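PDB 3FX3: cyclic nucleotide-binding protein from Ruegeria pomeroyi, which probably binds DNA and regulates transcription, as a member of the Crp family of cyclic nucleotide-binding regulators. Local coordinates for residues A8-A13 and L30-V35; R67-P70 and E74-V77; V90-T95 and P115-L120; R157-L162 and D224-D229; T176-Y179 and L183-G186. All coordinates share one frame; numbering follows the deposited sequence.

Interaction 1 (A8-A13 and L30-V35); sequences AQKAIA and LLSQAV. With PO4 (phosphate ion), chain F.
K10 NZ, at the end of a side chain on helix 7-13, is held by two acceptors, phosphate O2 at 2.7 Å and a water at 2.8 Å. S32 OG donates to another oxygen of the ion, O3, at 2.9 Å, while the same water donates a hydrogen bond to S32 OG at 3.0 Å. Lysine and serine are thus joined through two bridges, one anionic and one neutral, although K10 NZ and S32 OG themselves stand 4.0 Å apart.

The aliphatic part of the lysine does a separate job. CG lies beside the backbone N (chi1 -72°) and the rest of the chain is extended, which carries NZ across to the phosphate. On the way it runs past L31, the two side chains pointing in opposite directions, with L31 CD1 lying 3.9 Å from K10 CB. L31 and A13 both rest on M110 of strand 107-113, and W36 also touches K10.

The contact therefore joins helix 7-13 to the end of helix 24-31 and the turn after it, with a buried leucine under the lysine stem and a polar end at K10 NZ and S32 OG. Since the phosphate probably came from the crystallisation liquor, its bridge is best read as local electrostatic complementarity, the positive lysine meeting a negative ion.

Interaction 2 (R67-P70 and E74-V77); sequences RMTP and EAVV
Strands 62-68 and 74-81 form a beta hairpin of the cyclic nucleotide-binding domain, and here their ends meet next to the turn. R67 and A75 are an antiparallel hydrogen-bonded pair. R67 N donates to A75 O at 3.0 Å, and A75 N returns the bond to R67 O at 2.9 Å, the straighter of the two, with an angle of 164° at the hydrogen. M68 and E74 follow as a non-hydrogen-bonded pair, joined by side chains instead.

The selenium of M68, a selenomethionine, lies 3.6 Å from E74 CG. Both chains point the same way; the bend at chi2 of M68 sets SE alongside the CG methylene of E74, and chi3 then turns CE. The glutamate's carboxylate continues beyond and makes a long, weak ion pair with K64.

On the other face A75 CB is approached by two neighbours. T69 CG2 stands 4.1 Å from it, and R67 NH1 is equally distant, its guanidinium oblique to the methyl. The threonine hydroxyl turns elsewhere, to S73 N within the turn.

Two backbone bonds thus fix the register, and a few side-chain contacts add to them on each face. With most of these residues exposed, the hairpin end probably owes its order mainly to these main-chain bonds.

Interaction 3 (V90-T95 and P115-L120); sequences VALRNT and PVFVSL
This is apolar packing between two helices of the cyclic nucleotide-binding domain, the short helix 88-93 and helix 114-123, which follows the last strand of the beta roll. A single methyl carries it. L92 CD2 lies 3.7 Å from V118 CG2 and 3.9 Å from F117 CD2, and it fits against both residues where they stand next to each other on their helix.

The leucine has CG beside its backbone N (chi1 -63°), and although its CB does not head straight for the other helix, the CD2 branch does the reaching. V118 comes from the opposite direction, the two side chains sliding past each other. F117 is met differently: its ring is oblique to the methyl, with CD2 and CE2 almost equally near, the latter at 4.0 Å. Beyond the contact the ring also touches I55 of strand 54-58 and I131 of helix 125-147. In the second subunit A133 packs on L92, and T134 OG1 bonds to R93.

By sequence and position, helix 88-93 probably corresponds to the short helix of the phosphate-binding cassette. Its seat on helix 114-123 depends on dispersion and hydrophobic burial, with no directional bond across the segments to fix its geometry.

Interaction 4 (R157-L162 and D224-D229); sequences RVAEFL and DYAESD
E160, on helix 154-165, reaches A226 of helix 219-227 with the far end of its side chain. At CB the gap to A226 CB is still 5.0 Å. CG, placed anti to the backbone N (chi1 -156°), draws off to 5.4 Å from A226 CB, and the bend at chi2 (69°) then brings CD to 4.4 Å from the same methyl. At the tip OE1 makes the nearest approach, 3.7 Å, again to A226 CB. That oxygen is no stranded charge beside a methyl group: it accepts a hydrogen bond from Q152 NE2, which also donates to A226 O. OE2 lies 6.4 Å from E227 OE2, a like charge not in contact.

One residue earlier, A159 supplies the apolar centre. Its CB lies 4.1 Å from A226 CB, and the two alpha carbons, A159 CA and A226 CA, are only 5.8 Å apart, a closeness that small side chains permit. The Y225 ring flanks this point obliquely, while L222 also packs on A159.

The contact joins the first helix of the Crp-like DNA-binding domain to its last. Its chemistry is divided: two buried alanine methyls set the close spacing, and Q152, bonded to both E160 and A226, gives the contact a polar link at its E160 end, a donated bond that may favour the ionised carboxylate, against the nearby charge of E227.

Interaction 5 (T176-Y179 and L183-G186); sequences TLPY and LIAG
L183 is the first residue of its segment to meet P178, in the loop that leads from strand 173-176 into helix 182-187. Its CD1 branch lies 4.0 Å from P178 CB. CG beside the backbone N (chi1 -64°) lets CD1 lie there; V76 and V79 of strand 74-81 also touch the leucine.

I184 follows and makes the broader match. Its CD1 sits 3.9 Å from P178 CD and 4.0 Å from P178 CG, so the methyl lies against the CG-CD edge of the ring, while L183 meets CB. Farther back on the same branch, I184 CG1 is 4.1 Å from P178 CD. The isoleucine and the proline cross at about a right angle. W62, from strand 62-68 of the other domain, touches both of them, and V104 closes on P178 and L183.

A185 turns its methyl to another neighbour, L195 of helix 192-203, which I184 touches as well. At G186 the segment comes near the dimer partner: its carbonyl has a weak hydrogen bond from Q148 of the second subunit.

No polar bond crosses between loop and helix; a rigid proline ring simply receives two branched side chains. Helix 182-187 and helix 192-203 together form the helix-turn-helix unit of a Crp-like winged domain, in which the second helix is, by family analogy, the one expected to recognise DNA.

Overall arrangement
From the N terminus, interaction 1 closes first, bringing helix 7-13 against the end of helix 24-31. Interaction 2 then closes the short hairpin connection of strands 62-68 and 74-81, and interaction 3, between helices 88-93 and 114-123, closes a loop holding strands 100-103 and 107-113. These three follow in series. In the C-terminal domain, interaction 4 closes a long loop between its first and last helices, and interaction 5 is nested inside that loop. Direct packing links some of them: L30 and Q33 of interaction 1 touch F117 and V116 of interaction 3, F161 meets I184 between interactions 4 and 5, and V76 against L183 connects interaction 2 with interaction 5 across the two domains.

Interaction 1 (A8-A13 and L30-V35)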
# COMPACT_ATOMS: atom_id res chain seq x y z
N ALA B 8 -3.51 -24.72 13.27
CA ALA B 8 -4.17 -23.46 13.66
C ALA B 8 -3.18 -22.29 13.59
O ALA B 8 -3.55 -21.19 13.18
CB ALA B 8 -4.77 -23.58 15.04
N GLN B 9 -1.92 -22.52 13.94
CA GLN B 9 -0.91 -21.45 13.91
C GLN B 9 -0.57 -21.09 12.47
O GLN B 9 -0.45 -19.91 12.12
CB GLN B 9 0.36 -21.88 14.65
CG GLN B 9 0.18 -22.13 16.14
CD GLN B 9 -0.55 -23.42 16.47
OE1 GLN B 9 -0.68 -24.32 15.64
NE2 GLN B 9 -1.09 -23.48 17.67
N LYS B 10 -0.45 -22.11 11.62
CA LYS B 10 -0.17 -21.89 10.22
C LYS B 10 -1.31 -21.11 9.51
O LYS B 10 -1.04 -20.27 8.63
CB LYS B 10 0.11 -23.21 9.51
CG LYS B 10 1.46 -23.87 9.87
CD LYS B 10 1.55 -25.29 9.22
CE LYS B 10 2.90 -26.00 9.53
NZ LYS B 10 2.98 -27.43 9.04
N ALA B 11 -2.57 -21.37 9.92
CA ALA B 11 -3.73 -20.60 9.40
C ALA B 11 -3.58 -19.12 9.76
O ALA B 11 -3.77 -18.26 8.91
CB ALA B 11 -5.08 -21.17 9.92
N ILE B 12 -3.19 -18.83 11.00
CA ILE B 12 -2.88 -17.44 11.38
C ILE B 12 -1.75 -16.84 10.51
O ILE B 12 -1.90 -15.72 9.98
CB ILE B 12 -2.54 -17.33 12.87
CG1 ILE B 12 -3.79 -17.60 13.71
CG2 ILE B 12 -1.98 -15.94 13.24
CD1 ILE B 12 -3.50 -17.83 15.20
N ALA B 13 -0.67 -17.60 10.30
CA ALA B 13 0.44 -17.11 9.47
C ALA B 13 0.04 -16.80 8.02
O ALA B 13 0.64 -15.92 7.39
CB ALA B 13 1.62 -18.11 9.50
N LEU B 30 7.06 -24.44 2.55
CA LEU B 30 7.82 -23.41 3.27
C LEU B 30 7.42 -23.31 4.76
O LEU B 30 8.29 -23.22 5.63
CB LEU B 30 7.72 -22.08 2.55
CG LEU B 30 8.41 -20.85 3.17
CD1 LEU B 30 8.91 -19.90 2.13
CD2 LEU B 30 7.45 -20.11 4.06
N LEU B 31 6.12 -23.36 5.04
CA LEU B 31 5.63 -23.36 6.41
C LEU B 31 6.16 -24.57 7.20
O LEU B 31 6.38 -24.48 8.42
CB LEU B 31 4.10 -23.35 6.45
CG LEU B 31 3.37 -22.08 5.98
CD1 LEU B 31 1.88 -22.26 6.19
CD2 LEU B 31 3.87 -20.82 6.68
N SER B 32 6.38 -25.69 6.51
CA SER B 32 6.90 -26.89 7.15
C SER B 32 8.35 -26.73 7.58
O SER B 32 8.83 -27.54 8.33
CB SER B 32 6.81 -28.12 6.24
OG SER B 32 5.48 -28.64 6.19
N GLN B 33 9.04 -25.68 7.09
CA GLN B 33 10.41 -25.42 7.48
C GLN B 33 10.51 -24.28 8.51
O GLN B 33 11.61 -23.81 8.81
CB GLN B 33 11.23 -25.12 6.24
CG GLN B 33 11.35 -26.38 5.37
CD GLN B 33 12.05 -26.11 4.09
OE1 GLN B 33 13.28 -26.09 4.05
NE2 GLN B 33 11.28 -25.89 3.00
N ALA B 34 9.38 -23.86 9.06
CA ALA B 34 9.38 -22.80 10.04
C ALA B 34 10.04 -23.24 11.36
O ALA B 34 10.05 -24.43 11.69
CB ALA B 34 7.95 -22.38 10.31
N VAL B 35 10.58 -22.28 12.09
CA VAL B 35 11.04 -22.48 13.47
C VAL B 35 10.06 -21.74 14.39
O VAL B 35 9.83 -20.54 14.25
CB VAL B 35 12.48 -21.96 13.68
CG1 VAL B 35 12.92 -22.11 15.14
CG2 VAL B 35 13.46 -22.72 12.78
P PO4 F . 5.83 -29.49 10.06
O1 PO4 F . 7.34 -29.30 9.96
O2 PO4 F . 5.12 -28.20 10.41
O3 PO4 F . 5.37 -30.07 8.74
O4 PO4 F . 5.53 -30.43 11.21
O HOH W 1 2.98 -27.04 6.29

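Interaction 2 (R67-P70 and E74-V77)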
# COMPACT_ATOMS: atom_id res chain seq x y z
N ARG B 67 14.50 1.69 17.59
CA ARG B 67 15.91 1.99 17.46
C ARG B 67 16.40 2.83 18.61
O ARG B 67 15.63 3.55 19.24
CB ARG B 67 16.27 2.61 16.12
CG ARG B 67 15.59 3.91 15.78
CD ARG B 67 16.28 4.57 14.55
NE ARG B 67 17.21 5.64 14.93
CZ ARG B 67 16.86 6.85 15.39
NH1 ARG B 67 15.56 7.17 15.54
NH2 ARG B 67 17.81 7.75 15.73
N MSE B 68 17.69 2.72 18.89
CA MSE B 68 18.34 3.50 19.91
C MSE B 68 18.75 4.86 19.35
O MSE B 68 19.46 4.91 18.38
CB MSE B 68 19.59 2.76 20.41
CG MSE B 68 19.26 1.38 20.98
SE MSE B 68 17.85 1.55 22.34
CE MSE B 68 18.71 2.92 23.38
N THR B 69 18.29 5.94 19.98
CA THR B 69 18.75 7.30 19.63
C THR B 69 20.20 7.42 20.12
O THR B 69 20.67 6.57 20.89
CB THR B 69 17.83 8.41 20.25
OG1 THR B 69 18.06 8.56 21.66
CG2 THR B 69 16.35 8.09 20.02
N PRO B 70 20.95 8.42 19.63
CA PRO B 70 22.34 8.49 20.17
C PRO B 70 22.41 9.06 21.59
O PRO B 70 23.35 8.79 22.32
CB PRO B 70 23.08 9.35 19.14
CG PRO B 70 22.29 9.15 17.86
CD PRO B 70 20.83 9.14 18.35
N GLU B 74 15.05 4.71 23.60
CA GLU B 74 14.36 3.80 22.71
C GLU B 74 13.29 4.61 21.98
O GLU B 74 12.39 5.15 22.63
CB GLU B 74 13.72 2.63 23.49
CG GLU B 74 14.75 1.66 24.15
CD GLU B 74 14.14 0.36 24.74
OE1 GLU B 74 12.90 0.14 24.66
OE2 GLU B 74 14.94 -0.46 25.28
N ALA B 75 13.43 4.73 20.67
CA ALA B 75 12.41 5.27 19.77
C ALA B 75 11.62 4.11 19.11
O ALA B 75 12.17 3.44 18.25
CB ALA B 75 13.08 6.10 18.68
N VAL B 76 10.35 3.90 19.48
CA VAL B 76 9.51 2.86 18.88
C VAL B 76 9.22 3.19 17.43
O VAL B 76 8.78 4.27 17.13
CB VAL B 76 8.19 2.63 19.64
CG1 VAL B 76 7.29 1.60 18.93
CG2 VAL B 76 8.49 2.15 21.08
N VAL B 77 9.49 2.26 16.53
CA VAL B 77 9.29 2.43 15.10
C VAL B 77 7.99 1.76 14.63
O VAL B 77 7.35 2.23 13.69
CB VAL B 77 10.47 1.78 14.33
CG1 VAL B 77 10.16 1.66 12.80
CG2 VAL B 77 11.71 2.52 14.58

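Interaction 3 (V90-T95 and P115-L120)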
# COMPACT_ATOMS: atom_id res chain seq x y z
N VAL B 90 14.89 -6.80 4.94
CA VAL B 90 16.24 -6.91 5.45
C VAL B 90 16.76 -8.33 5.33
O VAL B 90 17.96 -8.55 5.10
CB VAL B 90 16.38 -6.30 6.88
CG1 VAL B 90 15.50 -7.02 7.90
CG2 VAL B 90 17.81 -6.38 7.28
N ALA B 91 15.87 -9.31 5.43
CA ALA B 91 16.26 -10.68 5.29
C ALA B 91 16.68 -10.96 3.83
O ALA B 91 17.67 -11.64 3.59
CB ALA B 91 15.13 -11.63 5.74
N LEU B 92 15.95 -10.42 2.86
CA LEU B 92 16.31 -10.65 1.47
C LEU B 92 17.56 -9.83 1.07
O LEU B 92 18.30 -10.23 0.19
CB LEU B 92 15.12 -10.33 0.56
CG LEU B 92 13.86 -11.19 0.74
CD1 LEU B 92 12.79 -10.68 -0.22
CD2 LEU B 92 14.18 -12.61 0.47
N ARG B 93 17.80 -8.69 1.69
CA ARG B 93 19.02 -7.94 1.40
C ARG B 93 20.20 -8.46 2.17
O ARG B 93 21.34 -8.10 1.89
CB ARG B 93 18.86 -6.46 1.69
CG ARG B 93 18.00 -5.79 0.68
CD ARG B 93 17.34 -4.55 1.23
NE ARG B 93 16.61 -3.84 0.18
CZ ARG B 93 15.83 -2.79 0.40
NH1 ARG B 93 15.68 -2.33 1.63
NH2 ARG B 93 15.21 -2.18 -0.61
N ASN B 94 19.92 -9.26 3.19
CA ASN B 94 20.95 -9.73 4.07
C ASN B 94 21.81 -8.58 4.60
O ASN B 94 23.02 -8.65 4.59
CB ASN B 94 21.82 -10.75 3.34
CG ASN B 94 22.72 -11.49 4.27
OD1 ASN B 94 22.43 -11.59 5.48
ND2 ASN B 94 23.83 -11.97 3.76
N THR B 95 21.17 -7.50 5.06
CA THR B 95 21.87 -6.42 5.72
C THR B 95 21.56 -6.47 7.24
O THR B 95 20.63 -7.11 7.68
CB THR B 95 21.52 -5.04 5.10
OG1 THR B 95 20.10 -4.94 4.96
CG2 THR B 95 22.23 -4.82 3.69
N PRO B 115 17.51 -18.49 4.31
CA PRO B 115 17.97 -19.34 3.21
C PRO B 115 16.88 -20.27 2.67
O PRO B 115 16.93 -20.59 1.50
CB PRO B 115 19.17 -20.12 3.80
CG PRO B 115 19.60 -19.31 5.04
CD PRO B 115 18.26 -18.75 5.56
N VAL B 116 15.88 -20.62 3.47
CA VAL B 116 14.80 -21.47 2.96
C VAL B 116 14.02 -20.73 1.86
O VAL B 116 13.65 -21.31 0.82
CB VAL B 116 13.86 -21.90 4.10
CG1 VAL B 116 12.50 -22.36 3.56
CG2 VAL B 116 14.57 -22.98 4.99
N PHE B 117 13.76 -19.45 2.08
CA PHE B 117 13.00 -18.66 1.15
C PHE B 117 13.88 -18.26 -0.05
O PHE B 117 13.46 -18.36 -1.21
CB PHE B 117 12.46 -17.44 1.88
CG PHE B 117 11.53 -16.59 1.09
CD1 PHE B 117 10.70 -17.12 0.12
CD2 PHE B 117 11.44 -15.24 1.34
CE1 PHE B 117 9.83 -16.28 -0.60
CE2 PHE B 117 10.57 -14.43 0.63
CZ PHE B 117 9.76 -14.96 -0.33
N VAL B 118 15.08 -17.78 0.22
CA VAL B 118 15.98 -17.37 -0.84
C VAL B 118 16.37 -18.52 -1.79
O VAL B 118 16.36 -18.35 -3.03
CB VAL B 118 17.23 -16.65 -0.25
CG1 VAL B 118 18.30 -16.50 -1.29
CG2 VAL B 118 16.81 -15.25 0.30
N SER B 119 16.65 -19.69 -1.23
CA SER B 119 17.14 -20.76 -2.06
C SER B 119 16.04 -21.24 -3.03
O SER B 119 16.32 -21.53 -4.20
CB SER B 119 17.70 -21.91 -1.24
OG SER B 119 16.64 -22.63 -0.66
N LEU B 120 14.79 -21.25 -2.56
CA LEU B 120 13.62 -21.52 -3.43
C LEU B 120 13.65 -20.64 -4.69
O LEU B 120 13.52 -21.12 -5.84
CB LEU B 120 12.36 -21.24 -2.61
CG LEU B 120 10.98 -21.76 -2.95
CD1 LEU B 120 11.00 -23.28 -3.05
CD2 LEU B 120 9.94 -21.28 -1.86

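Interaction 4 (R157-L162 and D224-D229)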
# COMPACT_ATOMS: atom_id res chain seq x y z
N ARG B 157 -11.93 5.17 12.98
CA ARG B 157 -10.66 4.53 12.61
C ARG B 157 -10.26 3.48 13.62
O ARG B 157 -9.74 2.46 13.25
CB ARG B 157 -9.56 5.56 12.42
CG ARG B 157 -9.78 6.48 11.19
CD ARG B 157 -8.80 7.66 11.23
NE ARG B 157 -7.47 7.12 11.17
CZ ARG B 157 -6.41 7.50 11.86
NH1 ARG B 157 -6.43 8.50 12.72
NH2 ARG B 157 -5.31 6.84 11.64
N VAL B 158 -10.54 3.73 14.90
CA VAL B 158 -10.20 2.76 15.95
C VAL B 158 -11.12 1.54 15.86
O VAL B 158 -10.66 0.39 16.01
CB VAL B 158 -10.26 3.41 17.35
CG1 VAL B 158 -10.08 2.36 18.47
CG2 VAL B 158 -9.22 4.51 17.44
N ALA B 159 -12.40 1.80 15.60
CA ALA B 159 -13.38 0.73 15.36
C ALA B 159 -12.86 -0.20 14.26
O ALA B 159 -12.87 -1.41 14.38
CB ALA B 159 -14.74 1.32 14.96
N GLU B 160 -12.40 0.41 13.19
CA GLU B 160 -11.86 -0.30 12.04
C GLU B 160 -10.63 -1.15 12.39
O GLU B 160 -10.47 -2.31 11.95
CB GLU B 160 -11.48 0.76 11.00
CG GLU B 160 -11.44 0.29 9.62
CD GLU B 160 -12.84 -0.05 9.04
OE1 GLU B 160 -13.70 0.86 8.86
OE2 GLU B 160 -13.02 -1.26 8.73
N PHE B 161 -9.75 -0.55 13.18
CA PHE B 161 -8.59 -1.26 13.68
C PHE B 161 -9.01 -2.48 14.53
O PHE B 161 -8.54 -3.59 14.33
CB PHE B 161 -7.71 -0.26 14.46
CG PHE B 161 -6.55 -0.91 15.17
CD1 PHE B 161 -5.38 -1.17 14.48
CD2 PHE B 161 -6.64 -1.25 16.51
CE1 PHE B 161 -4.30 -1.78 15.11
CE2 PHE B 161 -5.55 -1.84 17.15
CZ PHE B 161 -4.39 -2.11 16.43
N LEU B 162 -9.92 -2.28 15.45
CA LEU B 162 -10.43 -3.38 16.25
C LEU B 162 -11.07 -4.47 15.38
O LEU B 162 -10.82 -5.65 15.59
CB LEU B 162 -11.40 -2.86 17.30
CG LEU B 162 -10.76 -2.03 18.42
CD1 LEU B 162 -11.83 -1.50 19.38
CD2 LEU B 162 -9.72 -2.88 19.20
N ASP B 224 -21.19 -1.29 12.02
CA ASP B 224 -22.16 -0.27 11.70
C ASP B 224 -21.62 1.10 12.06
O ASP B 224 -21.69 2.03 11.26
CB ASP B 224 -23.50 -0.50 12.40
CG ASP B 224 -24.61 0.29 11.76
OD1 ASP B 224 -24.87 0.07 10.55
OD2 ASP B 224 -25.21 1.15 12.44
N TYR B 225 -21.08 1.20 13.28
CA TYR B 225 -20.44 2.43 13.72
C TYR B 225 -19.39 2.86 12.71
O TYR B 225 -19.37 4.01 12.28
CB TYR B 225 -19.78 2.25 15.10
CG TYR B 225 -19.33 3.56 15.69
CD1 TYR B 225 -18.10 4.12 15.37
CD2 TYR B 225 -20.16 4.27 16.53
CE1 TYR B 225 -17.70 5.35 15.89
CE2 TYR B 225 -19.77 5.49 17.06
CZ TYR B 225 -18.55 6.03 16.74
OH TYR B 225 -18.20 7.24 17.29
N ALA B 226 -18.51 1.94 12.33
CA ALA B 226 -17.40 2.24 11.42
C ALA B 226 -17.88 2.75 10.06
O ALA B 226 -17.33 3.71 9.52
CB ALA B 226 -16.51 1.01 11.23
N GLU B 227 -18.90 2.07 9.51
CA GLU B 227 -19.43 2.37 8.17
C GLU B 227 -20.43 3.51 8.13
O GLU B 227 -20.66 4.04 7.04
CB GLU B 227 -20.09 1.13 7.57
CG GLU B 227 -19.09 0.13 7.04
CD GLU B 227 -19.69 -1.23 6.76
OE1 GLU B 227 -20.94 -1.37 6.78
OE2 GLU B 227 -18.90 -2.17 6.51
N SER B 228 -21.02 3.87 9.27
CA SER B 228 -22.02 4.95 9.30
C SER B 228 -21.43 6.25 8.77
O SER B 228 -20.22 6.48 8.86
CB SER B 228 -22.57 5.16 10.72
OG SER B 228 -21.64 5.83 11.54
N ASP B 229 -22.30 7.10 8.20
CA ASP B 229 -21.88 8.38 7.63
C ASP B 229 -21.19 9.21 8.72
O ASP B 229 -21.84 9.56 9.73
CB ASP B 229 -23.07 9.15 7.06
CG ASP B 229 -22.69 10.55 6.60
OD1 ASP B 229 -21.72 10.68 5.83
OD2 ASP B 229 -23.36 11.52 7.00

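Interaction 5 (T176-Y179 and L183-G186)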
# COMPACT_ATOMS: atom_id res chain seq x y z
N THR B 176 -6.57 -8.98 22.56
CA THR B 176 -5.56 -8.64 23.57
C THR B 176 -4.78 -7.40 23.08
O THR B 176 -4.42 -7.32 21.90
CB THR B 176 -4.59 -9.80 23.75
OG1 THR B 176 -3.96 -10.04 22.49
CG2 THR B 176 -5.31 -11.07 24.21
N LEU B 177 -4.53 -6.44 23.96
CA LEU B 177 -3.79 -5.23 23.59
C LEU B 177 -2.61 -5.03 24.51
O LEU B 177 -2.60 -5.54 25.63
CB LEU B 177 -4.68 -3.99 23.72
CG LEU B 177 -5.95 -3.89 22.88
CD1 LEU B 177 -6.80 -2.71 23.34
CD2 LEU B 177 -5.60 -3.79 21.39
N PRO B 178 -1.62 -4.25 24.07
CA PRO B 178 -0.57 -3.86 25.00
C PRO B 178 -1.14 -3.10 26.16
O PRO B 178 -2.13 -2.39 25.99
CB PRO B 178 0.34 -2.93 24.18
CG PRO B 178 -0.09 -3.08 22.78
CD PRO B 178 -1.51 -3.55 22.79
N TYR B 179 -0.53 -3.25 27.33
CA TYR B 179 -0.87 -2.45 28.47
C TYR B 179 -0.63 -0.97 28.18
O TYR B 179 -1.45 -0.13 28.51
CB TYR B 179 -0.05 -2.90 29.67
CG TYR B 179 -0.45 -2.24 30.97
CD1 TYR B 179 -0.01 -0.95 31.28
CD2 TYR B 179 -1.24 -2.91 31.90
CE1 TYR B 179 -0.35 -0.34 32.48
CE2 TYR B 179 -1.59 -2.29 33.13
CZ TYR B 179 -1.14 -1.01 33.40
OH TYR B 179 -1.47 -0.38 34.59
N LEU B 183 1.39 2.72 22.38
CA LEU B 183 1.86 1.96 21.23
C LEU B 183 0.79 1.88 20.14
O LEU B 183 1.10 1.97 18.96
CB LEU B 183 2.27 0.54 21.65
CG LEU B 183 3.47 0.47 22.61
CD1 LEU B 183 3.63 -0.92 23.17
CD2 LEU B 183 4.77 0.92 21.93
N ILE B 184 -0.47 1.73 20.54
CA ILE B 184 -1.57 1.70 19.55
C ILE B 184 -1.76 3.10 18.95
O ILE B 184 -1.96 3.26 17.74
CB ILE B 184 -2.89 1.22 20.19
CG1 ILE B 184 -2.72 -0.20 20.75
CG2 ILE B 184 -4.04 1.25 19.19
CD1 ILE B 184 -2.03 -1.16 19.80
N ALA B 185 -1.64 4.11 19.80
CA ALA B 185 -1.79 5.48 19.35
C ALA B 185 -0.76 5.78 18.29
O ALA B 185 -1.09 6.33 17.24
CB ALA B 185 -1.68 6.47 20.55
N GLY B 186 0.49 5.41 18.57
CA GLY B 186 1.58 5.52 17.59
C GLY B 186 1.22 4.85 16.27
O GLY B 186 1.37 5.43 15.17